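Local coordinates for protein arginine kinase (Cydia pomonella granulosis virus, PDB 6VVG) that probably transfers phosphate from ATP to serine and threonine side chains, acting as a viral protein kinase, at residues 136-141 / 193-198; 171-176 / 183-188. One frame throughout, in Å; residues are numbered along the deposited sequence.

Contact 1. Residues 136-141 / 193-198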
# COMPACT_ATOMS: atom_id res chain seq x y z
N ASN A 136 3.36 2.66 8.32
CA ASN A 136 4.58 2.37 7.57
C ASN A 136 4.44 2.81 6.11
O ASN A 136 4.88 2.13 5.18
CB ASN A 136 4.96 0.89 7.68
CG ASN A 136 5.77 0.60 8.93
OD1 ASN A 136 6.01 1.49 9.75
ND2 ASN A 136 6.20 -0.64 9.09
N ILE A 137 3.82 3.97 5.92
CA ILE A 137 3.71 4.62 4.62
C ILE A 137 4.26 6.04 4.78
O ILE A 137 4.02 6.69 5.80
CB ILE A 137 2.25 4.65 4.13
CG1 ILE A 137 1.73 3.23 3.93
CG2 ILE A 137 2.14 5.44 2.84
CD1 ILE A 137 0.26 3.14 3.57
N VAL A 138 4.98 6.51 3.77
CA VAL A 138 5.47 7.88 3.74
C VAL A 138 4.77 8.62 2.60
O VAL A 138 4.43 8.03 1.57
CB VAL A 138 7.00 7.96 3.57
CG1 VAL A 138 7.69 7.52 4.85
CG2 VAL A 138 7.46 7.13 2.38
N HIS A 139 4.54 9.92 2.81
CA HIS A 139 3.88 10.72 1.78
C HIS A 139 4.78 10.90 0.57
O HIS A 139 4.36 10.69 -0.57
CB HIS A 139 3.47 12.07 2.37
CG HIS A 139 2.70 12.94 1.42
ND1 HIS A 139 3.31 13.61 0.38
CD2 HIS A 139 1.39 13.25 1.36
CE1 HIS A 139 2.40 14.29 -0.29
NE2 HIS A 139 1.22 14.09 0.28
N ASN A 140 6.03 11.31 0.80
CA ASN A 140 7.10 11.31 -0.19
C ASN A 140 6.99 12.41 -1.23
O ASN A 140 7.79 12.43 -2.17
CB ASN A 140 7.20 9.96 -0.91
CG ASN A 140 8.44 9.84 -1.80
OD1 ASN A 140 9.54 10.23 -1.41
ND2 ASN A 140 8.25 9.31 -3.00
N ASP A 141 6.01 13.31 -1.15
CA ASP A 141 6.06 14.52 -1.97
C ASP A 141 5.55 15.74 -1.17
O ASP A 141 4.73 16.52 -1.66
CB ASP A 141 5.26 14.34 -3.27
CG ASP A 141 5.73 15.30 -4.34
OD1 ASP A 141 6.89 15.76 -4.29
OD2 ASP A 141 4.97 15.60 -5.25
N SER A 193 12.19 9.82 7.47
CA SER A 193 13.08 10.98 7.42
C SER A 193 12.95 11.73 6.09
O SER A 193 13.20 12.94 6.04
CB SER A 193 14.53 10.55 7.66
OG SER A 193 15.05 9.83 6.55
N PHE A 194 12.59 11.02 5.02
CA PHE A 194 12.31 11.70 3.75
C PHE A 194 11.27 12.79 3.95
O PHE A 194 11.45 13.94 3.53
CB PHE A 194 11.80 10.70 2.71
CG PHE A 194 12.85 9.81 2.12
CD1 PHE A 194 14.02 9.54 2.80
CD2 PHE A 194 12.66 9.23 0.88
CE1 PHE A 194 14.98 8.71 2.25
CE2 PHE A 194 13.61 8.40 0.32
CZ PHE A 194 14.78 8.14 1.01
N ASP A 195 10.15 12.43 4.59
CA ASP A 195 9.08 13.38 4.83
C ASP A 195 9.53 14.48 5.78
O ASP A 195 9.21 15.66 5.58
CB ASP A 195 7.85 12.66 5.40
CG ASP A 195 7.04 11.95 4.34
OD1 ASP A 195 7.28 12.18 3.14
OD2 ASP A 195 6.14 11.16 4.70
N TRP A 196 10.27 14.12 6.83
CA TRP A 196 10.66 15.11 7.83
C TRP A 196 11.57 16.17 7.22
O TRP A 196 11.46 17.36 7.56
CB TRP A 196 11.33 14.43 9.02
CG TRP A 196 10.39 13.52 9.76
CD1 TRP A 196 10.66 12.28 10.26
CD2 TRP A 196 9.01 13.78 10.07
NE1 TRP A 196 9.54 11.76 10.87
CE2 TRP A 196 8.52 12.66 10.76
CE3 TRP A 196 8.14 14.85 9.83
CZ2 TRP A 196 7.20 12.58 11.22
CZ3 TRP A 196 6.84 14.77 10.28
CH2 TRP A 196 6.38 13.65 10.97
N TRP A 197 12.47 15.77 6.32
CA TRP A 197 13.31 16.75 5.64
C TRP A 197 12.46 17.72 4.83
O TRP A 197 12.66 18.94 4.89
CB TRP A 197 14.32 16.04 4.73
CG TRP A 197 15.20 16.97 3.96
CD1 TRP A 197 14.93 17.55 2.76
CD2 TRP A 197 16.51 17.41 4.34
NE1 TRP A 197 15.99 18.34 2.37
CE2 TRP A 197 16.97 18.27 3.32
CE3 TRP A 197 17.33 17.18 5.44
CZ2 TRP A 197 18.22 18.89 3.37
CZ3 TRP A 197 18.57 17.79 5.49
CH2 TRP A 197 19.00 18.63 4.46
N ALA A 198 11.50 17.20 4.07
CA ALA A 198 10.60 18.07 3.32
C ALA A 198 9.82 18.99 4.24
O ALA A 198 9.60 20.16 3.92
CB ALA A 198 9.65 17.23 2.46
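Asp195 OD2 is gripped twice: the backbone N of His139 donates to it at 2.8 Å, and His133 NE2, from helix 115-133, bonds to the same oxygen. The setting is the core of the C-terminal lobe of a protein kinase, where the catalytic loop is fastened to the long helix 192-208. His139-Asn140-Asp141 stands at the place of the family's His-Arg-Asp motif, and Asp195 matches the aspartate near the start of the helix that holds it in other kinases. The second carboxylate oxygen, Asp195 OD1, receives the N-H of Asn140, also at 2.8 Å. Toward these two amides each oxygen uses its syn lone pair, so the carboxylate reads two successive backbone amides like a fork, and its rotation is fixed. Aspartate suits the place because it is short: with CG anti to the carbonyl carbon (chi1 -79°), the carboxylate is turned toward the loop and needs no further reach. CB of Val138 packs against the same carboxylate, 3.5 Å from Asp195 OD2. The buried loop bends here, Asn140 taking a positive phi (74°) that asparagine tolerates well. Its side chain lies alongside that of Phe194 and points the same way; OD1, which is hydrogen-bonded to Lys184, meets the ring edge in plane. The imidazole of His139 leads away from the helix, and its NE2 bonds to the carbonyl of Cys159, just before the AMP-binding Asp160. Its ND1 accepts the N-H of Asp141 at 3.1 Å, with the donor only 14° out of the ring plane.

Contact 2. Residues 171-176 / 183-188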
# COMPACT_ATOMS: atom_id res chain seq x y z
N SER A 171 14.18 3.18 -3.15
CA SER A 171 13.72 4.48 -3.61
C SER A 171 14.26 4.79 -5.01
O SER A 171 15.26 4.23 -5.46
CB SER A 171 14.14 5.58 -2.64
OG SER A 171 15.55 5.77 -2.67
N PHE A 172 13.57 5.71 -5.69
CA PHE A 172 14.00 6.26 -6.96
C PHE A 172 13.68 7.75 -6.94
O PHE A 172 13.02 8.25 -6.02
CB PHE A 172 13.35 5.55 -8.15
CG PHE A 172 11.86 5.42 -8.04
CD1 PHE A 172 11.28 4.57 -7.11
CD2 PHE A 172 11.03 6.14 -8.89
CE1 PHE A 172 9.91 4.46 -7.01
CE2 PHE A 172 9.65 6.02 -8.80
CZ PHE A 172 9.09 5.18 -7.86
N TYR A 173 14.14 8.46 -7.96
CA TYR A 173 14.06 9.92 -7.98
C TYR A 173 12.69 10.41 -8.45
O TYR A 173 12.54 11.08 -9.47
CB TYR A 173 15.17 10.48 -8.86
CG TYR A 173 16.57 10.38 -8.30
CD1 TYR A 173 16.79 10.29 -6.93
CD2 TYR A 173 17.67 10.39 -9.14
CE1 TYR A 173 18.07 10.21 -6.41
CE2 TYR A 173 18.96 10.31 -8.63
CZ TYR A 173 19.15 10.23 -7.27
OH TYR A 173 20.43 10.15 -6.76
N ASP A 174 11.66 10.05 -7.68
CA ASP A 174 10.33 10.59 -7.91
C ASP A 174 10.11 11.82 -7.02
O ASP A 174 10.78 12.01 -6.01
CB ASP A 174 9.26 9.53 -7.64
CG ASP A 174 9.23 9.06 -6.19
OD1 ASP A 174 10.21 9.31 -5.45
OD2 ASP A 174 8.23 8.44 -5.80
N GLY A 175 9.18 12.67 -7.44
CA GLY A 175 8.90 13.88 -6.69
C GLY A 175 9.75 15.06 -7.16
O GLY A 175 10.27 15.09 -8.27
N THR A 176 9.88 16.03 -6.27
CA THR A 176 10.53 17.30 -6.59
C THR A 176 11.94 17.33 -6.02
O THR A 176 12.12 17.26 -4.79
CB THR A 176 9.71 18.48 -6.08
OG1 THR A 176 8.34 18.32 -6.47
CG2 THR A 176 10.24 19.80 -6.63
N GLU A 183 19.42 11.60 2.18
CA GLU A 183 19.26 10.16 2.09
C GLU A 183 18.54 9.75 0.81
O GLU A 183 18.89 8.74 0.19
CB GLU A 183 18.50 9.65 3.32
CG GLU A 183 19.27 9.76 4.63
CD GLU A 183 19.48 11.20 5.08
OE1 GLU A 183 18.57 12.03 4.88
OE2 GLU A 183 20.56 11.49 5.64
N LYS A 184 17.53 10.52 0.40
CA LYS A 184 16.85 10.20 -0.85
C LYS A 184 17.77 10.42 -2.04
O LYS A 184 17.74 9.65 -3.01
CB LYS A 184 15.57 11.03 -1.01
CG LYS A 184 14.75 10.63 -2.24
CD LYS A 184 13.35 11.24 -2.23
CE LYS A 184 12.61 10.91 -3.53
NZ LYS A 184 11.15 11.16 -3.43
N ILE A 185 18.60 11.47 -1.99
CA ILE A 185 19.59 11.69 -3.04
C ILE A 185 20.49 10.47 -3.17
O ILE A 185 20.86 10.06 -4.28
CB ILE A 185 20.40 12.96 -2.76
CG1 ILE A 185 19.52 14.20 -2.89
CG2 ILE A 185 21.59 13.05 -3.71
CD1 ILE A 185 20.09 15.44 -2.22
N ARG A 186 20.84 9.85 -2.04
CA ARG A 186 21.74 8.71 -2.00
C ARG A 186 21.01 7.38 -2.16
O ARG A 186 21.58 6.32 -1.86
CB ARG A 186 22.55 8.72 -0.70
CG ARG A 186 23.43 9.96 -0.54
CD ARG A 186 24.44 9.82 0.60
NE ARG A 186 23.81 9.53 1.88
CZ ARG A 186 23.58 10.44 2.82
NH1 ARG A 186 23.92 11.71 2.63
NH2 ARG A 186 23.00 10.08 3.96
N HIS A 187 19.76 7.41 -2.63
CA HIS A 187 18.99 6.20 -2.93
C HIS A 187 18.89 5.27 -1.71
O HIS A 187 18.96 4.05 -1.84
CB HIS A 187 19.58 5.44 -4.12
CG HIS A 187 19.43 6.15 -5.43
ND1 HIS A 187 18.22 6.24 -6.09
CD2 HIS A 187 20.33 6.79 -6.20
CE1 HIS A 187 18.39 6.92 -7.22
NE2 HIS A 187 19.66 7.27 -7.31
N GLU A 188 18.72 5.85 -0.53
CA GLU A 188 18.34 5.05 0.62
C GLU A 188 16.88 4.62 0.49
O GLU A 188 16.10 5.21 -0.26
CB GLU A 188 18.55 5.82 1.92
CG GLU A 188 20.01 6.11 2.25
CD GLU A 188 20.21 6.52 3.70
OE1 GLU A 188 19.30 6.31 4.53
OE2 GLU A 188 21.28 7.08 4.01
O HOH W 1 16.86 2.32 -2.03
O HOH W 2 16.05 8.01 -4.48
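Segment 171-176, an irregular chain with an inverse gamma turn centred on Tyr173, passes the end of helix 182-185, where a Schellman motif with His187 at positive phi closes the helix; the nearest CA atoms, of Ser171 and His187, are 5.6 Å apart. Lys184 reaches back from the helix with its chain extended beyond CG, crossing Asp174 at about a right angle. Its ammonium donates to the backbone O of Asp174 (NZ to O 2.7 Å) and forms a salt bridge with the carboxylate of the same residue (NZ to OD1 2.9 Å), approaching both acceptors from above their planes. A long, flexible lysine suits this span. Each oxygen of the buried carboxylate faces a cationic partner, Lys184 at OD1 and Arg165 at OD2, which probably favours the ionised form. Farther out, the rings of Tyr173 and His187 form an offset stack, their centroids 4.1 Å apart and planes at 29°, with His187 CE1 over the rim of the phenol face. The phenol suits its place because a hydroxyl extends beyond the stacked ring: Tyr173 OH donates to the helix-end carbonyl O of Ile185 at 2.5 Å, in the carbonyl plane and on a lone pair. Ser171 OG makes a similarly short bond to Glu188 O, and one water donates both to that hydroxyl and to Lys184 O, linking the loop to the last turn. The contact joins the activation segment of a protein kinase to the short helix at its end: Gly175-Thr176 corresponds to the Gly-Thr pair of the P+1 loop, with Thr176 OG1 bonded to Lys143, and Ser181-Pro182-Glu183 is a version of the Ala-Pro-Glu motif, whose glutamate bridges to Arg264.

After the N-terminal five-stranded sheet and helix 115-133, the chain reaches 136-141, the catalytic loop, passes the AMP-binding Asp160 and strand 165-166, and arrives at 171-176. Contact 2 closes a short loop there, with six residues between its segments, as the chain returns at 183-188. Helix 192-208 follows, and its residues 193-198 come back to 136-141, so contact 1 closes the wider, 51-residue loop with contact 2 wholly within it. The two are joined directly: besides its bond to Lys184, Asn140 places ND2 3.1 Å from Asp174 OD1, probably a hydrogen bond, while Phe194 packs on Lys184. Catalytic loop, activation segment and helix 192-208 thus form one unit.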